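Local coordinates for aromatic-amino-acid transaminase TyrB (Burkholderia cenocepacia K56-2Valvano, PDB 4WD2), which probably catalyses pyridoxal-phosphate-dependent transfer of the amino group of aromatic amino acids to a 2-oxo acid, at residues A[129-134]-A[180-186]; A[167-171]-A[204-208]; A[119-123]-A[145-150]; A[246-252]-A[263-269]. All blocks are in the same frame, centred on the assembly; numbering follows the deposited sequence.

Contact 1 (A[129-134]-A[180-186])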
loop_
_atom_site.group_PDB
_atom_site.type_symbol
_atom_site.label_atom_id
_atom_site.label_comp_id
_atom_site.label_asym_id
_atom_site.label_seq_id
_atom_site.Cartn_x
_atom_site.Cartn_y
_atom_site.Cartn_z
ATOM N N SER A 129 3.879 -20.887 14.290
ATOM C CA SER A 129 4.485 -19.936 15.213
ATOM C C SER A 129 3.432 -18.993 15.756
ATOM O O SER A 129 2.470 -18.673 15.070
ATOM C CB SER A 129 5.587 -19.132 14.527
ATOM O OG SER A 129 6.644 -19.971 14.105
ATOM N N GLN A 130 3.607 -18.549 16.995
ATOM C CA GLN A 130 2.736 -17.525 17.548
ATOM C C GLN A 130 3.541 -16.242 17.746
ATOM O O GLN A 130 4.769 -16.251 17.632
ATOM C CB GLN A 130 2.104 -18.008 18.853
ATOM C CG GLN A 130 1.290 -19.277 18.666
ATOM C CD GLN A 130 0.472 -19.640 19.880
ATOM O OE1 GLN A 130 0.449 -18.906 20.867
ATOM N NE2 GLN A 130 -0.214 -20.780 19.816
ATOM N N VAL A 131 2.857 -15.135 18.019
ATOM C CA VAL A 131 3.528 -13.843 18.119
ATOM C C VAL A 131 3.459 -13.308 19.549
ATOM O O VAL A 131 2.426 -13.428 20.215
ATOM C CB VAL A 131 2.911 -12.824 17.129
ATOM C CG1 VAL A 131 3.471 -11.428 17.354
ATOM C CG2 VAL A 131 3.159 -13.253 15.676
ATOM N N TRP A 132 4.572 -12.750 20.028
ATOM C CA TRP A 132 4.632 -12.128 21.354
ATOM C C TRP A 132 5.010 -10.649 21.258
ATOM O O TRP A 132 6.037 -10.312 20.671
ATOM C CB TRP A 132 5.633 -12.856 22.255
ATOM C CG TRP A 132 5.073 -14.068 22.947
ATOM C CD1 TRP A 132 4.601 -14.139 24.227
ATOM C CD2 TRP A 132 4.920 -15.377 22.392
ATOM N NE1 TRP A 132 4.172 -15.415 24.505
ATOM C CE2 TRP A 132 4.357 -16.195 23.394
ATOM C CE3 TRP A 132 5.212 -15.939 21.147
ATOM C CZ2 TRP A 132 4.079 -17.546 23.188
ATOM C CZ3 TRP A 132 4.939 -17.281 20.943
ATOM C CH2 TRP A 132 4.376 -18.069 21.958
ATOM N N LEU A 133 4.174 -9.772 21.822
ATOM C CA LEU A 133 4.440 -8.330 21.874
ATOM C C LEU A 133 4.653 -7.867 23.311
ATOM O O LEU A 133 4.320 -8.574 24.252
ATOM C CB LEU A 133 3.294 -7.513 21.259
ATOM C CG LEU A 133 2.111 -8.156 20.543
ATOM C CD1 LEU A 133 0.988 -7.146 20.378
ATOM C CD2 LEU A 133 2.543 -8.651 19.193
ATOM N N SER A 134 5.176 -6.659 23.473
ATOM C CA SER A 134 5.399 -6.106 24.798
ATOM C C SER A 134 4.088 -5.716 25.468
ATOM O O SER A 134 3.102 -5.396 24.805
ATOM C CB SER A 134 6.331 -4.894 24.718
ATOM O OG SER A 134 5.788 -3.892 23.878
ATOM N N ARG A 180 11.260 -20.694 17.010
ATOM C CA ARG A 180 10.574 -20.004 15.915
ATOM C C ARG A 180 9.379 -19.165 16.364
ATOM O O ARG A 180 8.584 -18.719 15.543
ATOM C CB ARG A 180 10.158 -21.011 14.843
ATOM C CG ARG A 180 11.367 -21.666 14.183
ATOM C CD ARG A 180 10.973 -22.848 13.318
ATOM N NE ARG A 180 10.356 -23.908 14.105
ATOM C CZ ARG A 180 11.036 -24.822 14.793
ATOM N NH1 ARG A 180 12.369 -24.809 14.795
ATOM N NH2 ARG A 180 10.384 -25.750 15.483
ATOM N N SER A 181 9.271 -18.927 17.668
ATOM C CA SER A 181 8.326 -17.939 18.170
ATOM C C SER A 181 8.700 -16.555 17.637
ATOM O O SER A 181 9.872 -16.175 17.630
ATOM C CB SER A 181 8.305 -17.929 19.700
ATOM O OG SER A 181 7.830 -19.162 20.214
ATOM N N ILE A 182 7.703 -15.808 17.180
ATOM C CA ILE A 182 7.947 -14.478 16.631
ATOM C C ILE A 182 7.849 -13.434 17.740
ATOM O O ILE A 182 6.802 -13.274 18.363
ATOM C CB ILE A 182 6.950 -14.142 15.501
ATOM C CG1 ILE A 182 7.086 -15.153 14.360
ATOM C CG2 ILE A 182 7.182 -12.720 14.998
ATOM C CD1 ILE A 182 5.868 -15.235 13.453
ATOM N N VAL A 183 8.945 -12.723 17.989
ATOM C CA VAL A 183 8.982 -11.763 19.084
ATOM C C VAL A 183 9.099 -10.337 18.556
ATOM O O VAL A 183 10.141 -9.942 18.042
ATOM C CB VAL A 183 10.153 -12.067 20.048
ATOM C CG1 VAL A 183 10.112 -11.145 21.260
ATOM C CG2 VAL A 183 10.101 -13.517 20.489
ATOM N N LEU A 184 8.018 -9.572 18.682
ATOM C CA LEU A 184 8.001 -8.173 18.258
ATOM C C LEU A 184 8.722 -7.314 19.284
ATOM O O LEU A 184 8.356 -7.290 20.465
ATOM C CB LEU A 184 6.566 -7.666 18.071
ATOM C CG LEU A 184 5.945 -7.639 16.671
ATOM C CD1 LEU A 184 4.525 -7.106 16.760
ATOM C CD2 LEU A 184 6.745 -6.787 15.701
ATOM N N LEU A 185 9.744 -6.604 18.832
ATOM C CA LEU A 185 10.553 -5.786 19.726
ATOM C C LEU A 185 10.676 -4.362 19.210
ATOM O O LEU A 185 10.943 -4.151 18.029
ATOM C CB LEU A 185 11.940 -6.406 19.888
ATOM C CG LEU A 185 11.940 -7.839 20.425
ATOM C CD1 LEU A 185 13.126 -8.619 19.897
ATOM C CD2 LEU A 185 11.936 -7.832 21.954
ATOM N N HIS A 186 10.467 -3.385 20.089
ATOM C CA HIS A 186 10.747 -2.003 19.744
ATOM C C HIS A 186 12.261 -1.812 19.785
ATOM O O HIS A 186 12.908 -2.177 20.764
ATOM C CB HIS A 186 10.046 -1.040 20.705
ATOM C CG HIS A 186 8.551 -1.121 20.665
ATOM N ND1 HIS A 186 7.756 -0.025 20.411
ATOM C CD2 HIS A 186 7.707 -2.163 20.860
ATOM C CE1 HIS A 186 6.485 -0.390 20.441
ATOM N NE2 HIS A 186 6.429 -1.681 20.715
HETATM O O HOH W 1 5.545 -20.102 18.798
HETATM O O HOH W 2 6.139 -5.252 20.961
#
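V131 and I182 form a parallel bridge, and their side chains leave the same face of the sheet and meet at a slant. V131 has CG1 anti to its backbone N (chi1 172°). This leaves CG2 to do the touching, 3.9 Å from I182 CB. I182 CD1 continues past V131 and ends 4.1 Å from S129 CB. L184 follows on this face, and L133 runs alongside it, pointing the same way. F145, F150 and L122 close over the face of V131, I182 and L184.

W132 and V183 occupy the other face. The indole of W132 swings back along its strand (chi1 -84°), and its CZ3 lies 3.5 Å from S181 OG. The serine approaches the ring obliquely, while I182 O sits near the ring edge. S181 OG is also bonded to P178 O and accepts a bond from a water that Q130 N donates to.

Backbone bonds join the strands: I182 N to Q130 O (3.0 Å), W132 N to I182 O (2.8 Å) and L184 N to W132 O (2.9 Å). At one end S129 OG gives a bond of 2.7 Å to R180 O, arriving 47° out of the carbonyl plane. At the other end a water bridges S134 N and L184 O, where the strands have spread. H186 NE2 is hydrogen-bonded to S137 OG. Two neighbouring parallel strands packed under helices in this way are characteristic of the central sheet in the large domain of fold-type I aminotransferases.

Contact 2 (A[167-171]-A[204-208])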
loop_
_atom_site.group_PDB
_atom_site.type_symbol
_atom_site.label_atom_id
_atom_site.label_comp_id
_atom_site.label_asym_id
_atom_site.label_seq_id
_atom_site.Cartn_x
_atom_site.Cartn_y
_atom_site.Cartn_z
ATOM N N PHE A 167 12.768 -5.930 33.295
ATOM C CA PHE A 167 13.647 -6.674 32.409
ATOM C C PHE A 167 13.808 -8.145 32.778
ATOM O O PHE A 167 13.866 -8.998 31.897
ATOM C CB PHE A 167 15.027 -6.043 32.338
ATOM C CG PHE A 167 15.945 -6.784 31.426
ATOM C CD1 PHE A 167 15.687 -6.827 30.061
ATOM C CD2 PHE A 167 17.030 -7.485 31.924
ATOM C CE1 PHE A 167 16.520 -7.534 29.212
ATOM C CE2 PHE A 167 17.861 -8.189 31.077
ATOM C CZ PHE A 167 17.606 -8.208 29.723
ATOM N N ASP A 168 13.901 -8.444 34.071
ATOM C CA ASP A 168 14.023 -9.830 34.507
ATOM C C ASP A 168 12.807 -10.651 34.061
ATOM O O ASP A 168 12.959 -11.759 33.553
ATOM C CB ASP A 168 14.185 -9.924 36.028
ATOM C CG ASP A 168 15.556 -9.471 36.512
ATOM O OD1 ASP A 168 16.495 -9.375 35.691
ATOM O OD2 ASP A 168 15.693 -9.225 37.729
ATOM N N ALA A 169 11.608 -10.102 34.249
ATOM C CA ALA A 169 10.376 -10.794 33.870
ATOM C C ALA A 169 10.250 -10.918 32.351
ATOM O O ALA A 169 9.803 -11.948 31.843
ATOM C CB ALA A 169 9.159 -10.078 34.449
ATOM N N MET A 170 10.635 -9.864 31.638
ATOM C CA MET A 170 10.672 -9.871 30.180
ATOM C C MET A 170 11.592 -10.965 29.651
ATOM O O MET A 170 11.212 -11.738 28.770
ATOM C CB MET A 170 11.135 -8.515 29.647
ATOM C CG MET A 170 11.403 -8.525 28.156
ATOM S SD MET A 170 12.163 -7.026 27.505
ATOM C CE MET A 170 12.120 -7.399 25.748
ATOM N N LEU A 171 12.802 -11.030 30.203
ATOM C CA LEU A 171 13.811 -11.987 29.766
ATOM C C LEU A 171 13.402 -13.433 30.073
ATOM O O LEU A 171 13.591 -14.331 29.251
ATOM C CB LEU A 171 15.163 -11.663 30.422
ATOM C CG LEU A 171 16.383 -12.425 29.900
ATOM C CD1 LEU A 171 16.657 -12.071 28.446
ATOM C CD2 LEU A 171 17.619 -12.159 30.768
ATOM N N LYS A 204 21.964 -9.296 26.557
ATOM C CA LYS A 204 21.410 -10.435 27.302
ATOM C C LYS A 204 20.159 -11.000 26.643
ATOM O O LYS A 204 19.942 -12.214 26.641
ATOM C CB LYS A 204 21.086 -10.042 28.742
ATOM C CG LYS A 204 22.298 -9.661 29.567
ATOM C CD LYS A 204 21.869 -9.202 30.956
ATOM C CE LYS A 204 22.976 -8.428 31.643
ATOM N NZ LYS A 204 22.567 -7.995 33.012
ATOM N N LEU A 205 19.335 -10.119 26.091
ATOM C CA LEU A 205 18.152 -10.554 25.369
ATOM C C LEU A 205 18.535 -11.318 24.104
ATOM O O LEU A 205 17.919 -12.325 23.781
ATOM C CB LEU A 205 17.263 -9.364 25.013
ATOM C CG LEU A 205 15.956 -9.737 24.309
ATOM C CD1 LEU A 205 15.136 -10.683 25.171
ATOM C CD2 LEU A 205 15.150 -8.490 23.964
ATOM N N ILE A 206 19.559 -10.844 23.397
ATOM C CA ILE A 206 19.973 -11.492 22.155
ATOM C C ILE A 206 20.577 -12.868 22.443
ATOM O O ILE A 206 20.370 -13.806 21.671
ATOM C CB ILE A 206 20.977 -10.615 21.351
ATOM C CG1 ILE A 206 20.293 -9.322 20.882
ATOM C CG2 ILE A 206 21.508 -11.376 20.134
ATOM C CD1 ILE A 206 21.245 -8.248 20.370
ATOM N N ASP A 207 21.293 -12.992 23.561
ATOM C CA ASP A 207 21.786 -14.293 24.018
ATOM C C ASP A 207 20.665 -15.333 23.997
ATOM O O ASP A 207 20.823 -16.429 23.467
ATOM C CB ASP A 207 22.354 -14.210 25.439
ATOM C CG ASP A 207 23.635 -13.385 25.532
ATOM O OD1 ASP A 207 24.293 -13.132 24.498
ATOM O OD2 ASP A 207 24.000 -13.024 26.672
ATOM N N VAL A 208 19.538 -14.965 24.593
ATOM C CA VAL A 208 18.366 -15.826 24.699
ATOM C C VAL A 208 17.702 -16.093 23.339
ATOM O O VAL A 208 17.427 -17.241 22.985
ATOM C CB VAL A 208 17.328 -15.207 25.668
ATOM C CG1 VAL A 208 15.971 -15.870 25.495
ATOM C CG2 VAL A 208 17.817 -15.317 27.109
#
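F167 turns the edge of its ring to K204, and L171 of the same helix lies over part of one face. K204 CB lies near the ring plane, 4.1 Å from F167 CZ. The lysine chain crosses the phenylalanine at about a right angle, so that K204 CD is also 4.1 Å from F167 CE2. L205 N is close to the same edge. L171 CB sits 4.3 Å above the ring plane, displaced toward the rim.

L171 makes the central contact through a single methyl. Its CD1 is 3.7 Å from V208 CG2 and 3.9 Å from L205 CD1. M170 is drawn out straight, and a chi1 of 171° sends its CG away from the backbone N. Its terminal CE thereby reaches L205 CD2 at 3.7 Å, crossing the leucine at about a right angle. No hydrogen bond joins the two segments.

The helices run nearly parallel, with segment axes 14° apart and 11.1 Å between them at closest approach. Farther along helix 167-175, I174 also packs on L205 and V208. M170 and L205 both rest on L185 of strand 182-186. M170 meets Y155 and Y157 of strand 152-159 as well. The two helices thus lie together on one side of the central sheet.

Contact 3 (A[119-123]-A[145-150]); sequences ADFLK and FERAGF
A119 CB makes the apolar centre of the contact, touching F145 CE1 at 3.6 Å and A148 CB at 3.8 Å. The methyl meets the F145 ring obliquely. L122 adds a third apolar pair, with CB against CZ of F150.

The F150 ring is used on a face and at its edge. K123 CD stands over one face, 4.2 Å from the centroid and 13° off the normal, a CH-pi contact. The ammonium lies farther off, and any cation-pi attraction would be weak at most. The ring edge slides up to the backbone of the other helix, with F150 CE2 3.4 Å from A119 O.

The backbone around G149 forms a Schellman motif, which closes helix 141-147. G149 has a positive phi (107°). F150 N bonds back to F145 O, and G149 N to E146 O. The turn sends F150 under helix 110-125. There F150 packs on V131 and I182 of the central sheet, and F145 on V131 and L184.

Polar contacts lie on the outer side. The K123 chain bends at chi2 (60°), which carries it over F150 toward G149. K123 NZ bonds to G149 O at 2.8 Å, from above the carbonyl plane, and also to P127 O. A water donates to D120 OD1 (2.6 Å) and to A148 O (2.7 Å). D120 OD1 is shared with K116 in a salt bridge.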
loop_
_atom_site.group_PDB
_atom_site.type_symbol
_atom_site.label_atom_id
_atom_site.label_comp_id
_atom_site.label_asym_id
_atom_site.label_seq_id
_atom_site.Cartn_x
_atom_site.Cartn_y
_atom_site.Cartn_z
ATOM N N ALA A 119 4.665 -10.056 8.207
ATOM C CA ALA A 119 3.678 -10.968 8.794
ATOM C C ALA A 119 3.132 -11.980 7.783
ATOM O O ALA A 119 2.975 -13.164 8.105
ATOM C CB ALA A 119 2.514 -10.176 9.414
ATOM N N ASP A 120 2.825 -11.518 6.575
ATOM C CA ASP A 120 2.268 -12.396 5.546
ATOM C C ASP A 120 3.294 -13.453 5.090
ATOM O O ASP A 120 2.947 -14.615 4.869
ATOM C CB ASP A 120 1.773 -11.575 4.343
ATOM C CG ASP A 120 0.422 -10.890 4.600
ATOM O OD1 ASP A 120 -0.224 -11.180 5.629
ATOM O OD2 ASP A 120 -0.005 -10.076 3.755
ATOM N N PHE A 121 4.546 -13.036 4.933
ATOM C CA PHE A 121 5.650 -13.954 4.639
ATOM C C PHE A 121 5.827 -14.976 5.767
ATOM O O PHE A 121 5.940 -16.173 5.515
ATOM C CB PHE A 121 6.956 -13.161 4.413
ATOM C CG PHE A 121 8.221 -13.995 4.497
ATOM C CD1 PHE A 121 8.589 -14.839 3.458
ATOM C CD2 PHE A 121 9.053 -13.907 5.601
ATOM C CE1 PHE A 121 9.753 -15.598 3.531
ATOM C CE2 PHE A 121 10.217 -14.663 5.681
ATOM C CZ PHE A 121 10.567 -15.505 4.643
ATOM N N LEU A 122 5.845 -14.502 7.009
ATOM C CA LEU A 122 6.026 -15.380 8.159
ATOM C C LEU A 122 4.885 -16.382 8.337
ATOM O O LEU A 122 5.126 -17.535 8.683
ATOM C CB LEU A 122 6.188 -14.557 9.436
ATOM C CG LEU A 122 7.501 -13.793 9.633
ATOM C CD1 LEU A 122 7.426 -12.936 10.881
ATOM C CD2 LEU A 122 8.691 -14.750 9.708
ATOM N N LYS A 123 3.651 -15.951 8.108
ATOM C CA LYS A 123 2.492 -16.843 8.240
ATOM C C LYS A 123 2.570 -17.986 7.245
ATOM O O LYS A 123 2.186 -19.120 7.541
ATOM C CB LYS A 123 1.185 -16.069 8.049
ATOM C CG LYS A 123 -0.073 -16.922 8.162
ATOM C CD LYS A 123 -0.163 -17.580 9.540
ATOM C CE LYS A 123 -1.348 -18.534 9.624
ATOM N NZ LYS A 123 -1.508 -19.073 11.006
ATOM N N PHE A 145 -1.053 -8.430 13.169
ATOM C CA PHE A 145 -0.633 -9.829 13.216
ATOM C C PHE A 145 -1.790 -10.816 13.429
ATOM O O PHE A 145 -1.786 -11.908 12.860
ATOM C CB PHE A 145 0.447 -10.004 14.283
ATOM C CG PHE A 145 1.792 -9.517 13.834
ATOM C CD1 PHE A 145 2.647 -10.354 13.138
ATOM C CD2 PHE A 145 2.183 -8.210 14.068
ATOM C CE1 PHE A 145 3.886 -9.902 12.706
ATOM C CE2 PHE A 145 3.417 -7.751 13.630
ATOM C CZ PHE A 145 4.269 -8.595 12.954
ATOM N N GLU A 146 -2.795 -10.439 14.208
ATOM C CA GLU A 146 -3.970 -11.298 14.331
ATOM C C GLU A 146 -4.737 -11.395 12.998
ATOM O O GLU A 146 -5.183 -12.473 12.610
ATOM C CB GLU A 146 -4.893 -10.799 15.449
ATOM C CG GLU A 146 -4.395 -11.102 16.856
ATOM C CD GLU A 146 -5.437 -10.804 17.924
ATOM O OE1 GLU A 146 -6.479 -10.198 17.588
ATOM O OE2 GLU A 146 -5.220 -11.178 19.098
ATOM N N ARG A 147 -4.881 -10.279 12.287
ATOM C CA ARG A 147 -5.565 -10.306 10.995
ATOM C C ARG A 147 -4.728 -11.033 9.934
ATOM O O ARG A 147 -5.265 -11.513 8.940
ATOM C CB ARG A 147 -5.904 -8.885 10.538
ATOM C CG ARG A 147 -7.024 -8.226 11.340
ATOM C CD ARG A 147 -8.362 -8.924 11.086
ATOM N NE ARG A 147 -9.461 -8.337 11.848
ATOM C CZ ARG A 147 -10.267 -7.378 11.397
ATOM N NH1 ARG A 147 -11.237 -6.909 12.170
ATOM N NH2 ARG A 147 -10.102 -6.879 10.184
ATOM N N ALA A 148 -3.420 -11.126 10.165
ATOM C CA ALA A 148 -2.520 -11.884 9.293
ATOM C C ALA A 148 -2.537 -13.387 9.605
ATOM O O ALA A 148 -1.904 -14.185 8.906
ATOM C CB ALA A 148 -1.104 -11.345 9.408
ATOM N N GLY A 149 -3.255 -13.769 10.656
ATOM C CA GLY A 149 -3.468 -15.171 10.972
ATOM C C GLY A 149 -2.716 -15.711 12.175
ATOM O O GLY A 149 -2.685 -16.924 12.386
ATOM N N PHE A 150 -2.110 -14.828 12.967
ATOM C CA PHE A 150 -1.331 -15.269 14.125
ATOM C C PHE A 150 -2.080 -15.145 15.442
ATOM O O PHE A 150 -2.787 -14.161 15.676
ATOM C CB PHE A 150 -0.026 -14.477 14.243
ATOM C CG PHE A 150 1.010 -14.855 13.234
ATOM C CD1 PHE A 150 1.752 -16.015 13.388
ATOM C CD2 PHE A 150 1.256 -14.045 12.137
ATOM C CE1 PHE A 150 2.705 -16.368 12.462
ATOM C CE2 PHE A 150 2.220 -14.395 11.205
ATOM C CZ PHE A 150 2.945 -15.555 11.374
HETATM O O HOH W 3 -1.119 -13.476 6.368
#

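Contact 4 (A[246-252]-A[263-269])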
loop_
_atom_site.group_PDB
_atom_site.type_symbol
_atom_site.label_atom_id
_atom_site.label_comp_id
_atom_site.label_asym_id
_atom_site.label_seq_id
_atom_site.Cartn_x
_atom_site.Cartn_y
_atom_site.Cartn_z
ATOM N N THR A 246 16.637 -12.163 11.635
ATOM C CA THR A 246 15.920 -11.004 12.150
ATOM C C THR A 246 15.125 -10.302 11.060
ATOM O O THR A 246 15.628 -10.093 9.956
ATOM C CB THR A 246 16.905 -9.992 12.786
ATOM O OG1 THR A 246 17.664 -10.646 13.812
ATOM C CG2 THR A 246 16.171 -8.791 13.377
ATOM N N LEU A 247 13.888 -9.931 11.359
ATOM C CA LEU A 247 13.159 -9.051 10.459
ATOM C C LEU A 247 13.193 -7.670 11.079
ATOM O O LEU A 247 13.092 -7.534 12.301
ATOM C CB LEU A 247 11.709 -9.516 10.221
ATOM C CG LEU A 247 11.487 -10.890 9.573
ATOM C CD1 LEU A 247 11.546 -12.008 10.600
ATOM C CD2 LEU A 247 10.176 -10.942 8.817
ATOM N N VAL A 248 13.370 -6.656 10.237
ATOM C CA VAL A 248 13.397 -5.277 10.698
ATOM C C VAL A 248 12.446 -4.390 9.908
ATOM O O VAL A 248 12.618 -4.199 8.705
ATOM C CB VAL A 248 14.798 -4.655 10.592
ATOM C CG1 VAL A 248 14.769 -3.229 11.161
ATOM C CG2 VAL A 248 15.826 -5.517 11.309
ATOM N N ALA A 249 11.446 -3.845 10.592
ATOM C CA ALA A 249 10.564 -2.861 9.981
ATOM C C ALA A 249 10.963 -1.448 10.403
ATOM O O ALA A 249 10.934 -1.126 11.583
ATOM C CB ALA A 249 9.112 -3.146 10.354
ATOM N N ASN A 250 11.350 -0.609 9.444
ATOM C CA ASN A 250 11.700 0.772 9.760
ATOM C C ASN A 250 10.781 1.757 9.033
ATOM O O ASN A 250 10.400 1.545 7.881
ATOM C CB ASN A 250 13.180 1.063 9.436
ATOM C CG ASN A 250 13.436 1.301 7.953
ATOM O OD1 ASN A 250 13.422 0.365 7.148
ATOM N ND2 ASN A 250 13.694 2.558 7.590
ATOM N N SER A 251 10.406 2.819 9.741
ATOM C CA SER A 251 9.490 3.833 9.226
ATOM C C SER A 251 10.204 5.153 8.973
ATOM O O SER A 251 11.091 5.543 9.743
ATOM C CB SER A 251 8.333 4.052 10.206
ATOM O OG SER A 251 7.572 5.204 9.871
ATOM N N PHE A 252 9.812 5.833 7.898
ATOM C CA PHE A 252 10.288 7.183 7.624
ATOM C C PHE A 252 9.201 8.219 7.883
ATOM O O PHE A 252 9.368 9.390 7.556
ATOM C CB PHE A 252 10.773 7.304 6.181
ATOM C CG PHE A 252 12.021 6.533 5.898
ATOM C CD1 PHE A 252 13.120 6.632 6.738
ATOM C CD2 PHE A 252 12.096 5.701 4.799
ATOM C CE1 PHE A 252 14.280 5.923 6.474
ATOM C CE2 PHE A 252 13.247 4.990 4.529
ATOM C CZ PHE A 252 14.347 5.104 5.367
ATOM N N VAL A 263 6.166 5.871 3.586
ATOM C CA VAL A 263 7.467 5.351 3.207
ATOM C C VAL A 263 8.154 4.656 4.378
ATOM O O VAL A 263 8.220 5.183 5.490
ATOM C CB VAL A 263 8.376 6.466 2.657
ATOM C CG1 VAL A 263 8.060 6.711 1.190
ATOM C CG2 VAL A 263 8.198 7.741 3.461
ATOM N N GLY A 264 8.643 3.451 4.108
ATOM C CA GLY A 264 9.326 2.651 5.102
ATOM C C GLY A 264 10.140 1.564 4.438
ATOM O O GLY A 264 10.223 1.507 3.208
ATOM N N GLY A 265 10.753 0.703 5.247
ATOM C CA GLY A 265 11.477 -0.433 4.711
ATOM C C GLY A 265 11.240 -1.706 5.499
ATOM O O GLY A 265 10.872 -1.671 6.677
ATOM N N LEU A 266 11.435 -2.838 4.837
ATOM C CA LEU A 266 11.477 -4.124 5.512
ATOM C C LEU A 266 12.793 -4.800 5.166
ATOM O O LEU A 266 13.130 -4.951 3.994
ATOM C CB LEU A 266 10.295 -5.013 5.111
ATOM C CG LEU A 266 10.320 -6.434 5.690
ATOM C CD1 LEU A 266 10.291 -6.421 7.215
ATOM C CD2 LEU A 266 9.165 -7.277 5.132
ATOM N N SER A 267 13.539 -5.200 6.191
ATOM C CA SER A 267 14.772 -5.941 5.982
ATOM C C SER A 267 14.728 -7.258 6.731
ATOM O O SER A 267 14.286 -7.318 7.883
ATOM C CB SER A 267 15.987 -5.129 6.434
ATOM O OG SER A 267 16.167 -3.984 5.626
ATOM N N VAL A 268 15.197 -8.312 6.074
ATOM C CA VAL A 268 15.330 -9.608 6.725
ATOM C C VAL A 268 16.785 -10.070 6.637
ATOM O O VAL A 268 17.367 -10.108 5.550
ATOM C CB VAL A 268 14.385 -10.652 6.098
ATOM C CG1 VAL A 268 14.465 -11.972 6.853
ATOM C CG2 VAL A 268 12.956 -10.130 6.095
ATOM N N VAL A 269 17.369 -10.393 7.791
ATOM C CA VAL A 269 18.752 -10.851 7.871
ATOM C C VAL A 269 18.791 -12.369 7.852
ATOM O O VAL A 269 18.207 -13.014 8.722
ATOM C CB VAL A 269 19.438 -10.346 9.147
ATOM C CG1 VAL A 269 20.904 -10.764 9.172
ATOM C CG2 VAL A 269 19.296 -8.837 9.271
HETATM O O HOH W 4 14.259 -2.223 7.135
#
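L247 and V268 lie side by side and point the same way from a non-hydrogen-bonded antiparallel pair. L247 CG is 3.9 Å from V268 CG2. This face is the tightly packed part. L266 joins it. Its CG is turned to the far side from its own N (chi1 175°), and its CD1 comes to 3.5 Å from V248 O.

Packing is also close toward the glycines. S251 and G264 bring their CA atoms to 4.3 Å, and N250 O receives a bond from G265 N at 2.8 Å. Beyond them F252 N bonds to V263 O at 3.0 Å. F252 CB lies 3.8 Å from V263 CG2, and the phenyl ring meets F256 edge-to-face.

The looser side is the face of V248 and S267. A water fits there, donating to V248 O and accepting from S267 OG. V248 O thus takes two bonds, this one and that from S267 N (2.9 Å). S267 OG is also hydrogen-bonded to T105 OG1. The face is still buried. T246 N to V269 O is a weak bond of 3.4 Å, while V269 N bonds closely to T246 O.

S251 OG bonds to the phosphate of the pyridoxal-lysine at position 254, and to S253 N. The pair of strands therefore ends at the cofactor. Strand 215-220 lies beside 246-251, and strand 103-108 beside 264-269. Helix 110-125 packs on L247, A249 and L266, and on this same face F10 of the second subunit touches V268. Helices 80-91 and 234-241 pack on the opposite face, that of T246, V248, S267 and V269.

Overall arrangement
Contacts 1 and 4 lie in the same mixed sheet, with centres about 16 Å apart. Strand 215-220 separates their pairs in the strand order. Contact 3 packs helices 110-125 and 141-147 on one side of this sheet, and contact 2 packs helices 167-175 and 199-211 on the other. Their centres are about 25 Å apart. Contact 1 touches both: F145 and F150 of contact 3 press on one face, and M170 and L205 of contact 2 meet L185 on the other. Along the chain, contact 1 interleaves with contacts 3 and 2, whereas contact 4 comes last. L122 links contacts 3 and 4. The result is a three-layer alpha/beta/alpha sandwich, with the cofactor lysine following strand 246-251.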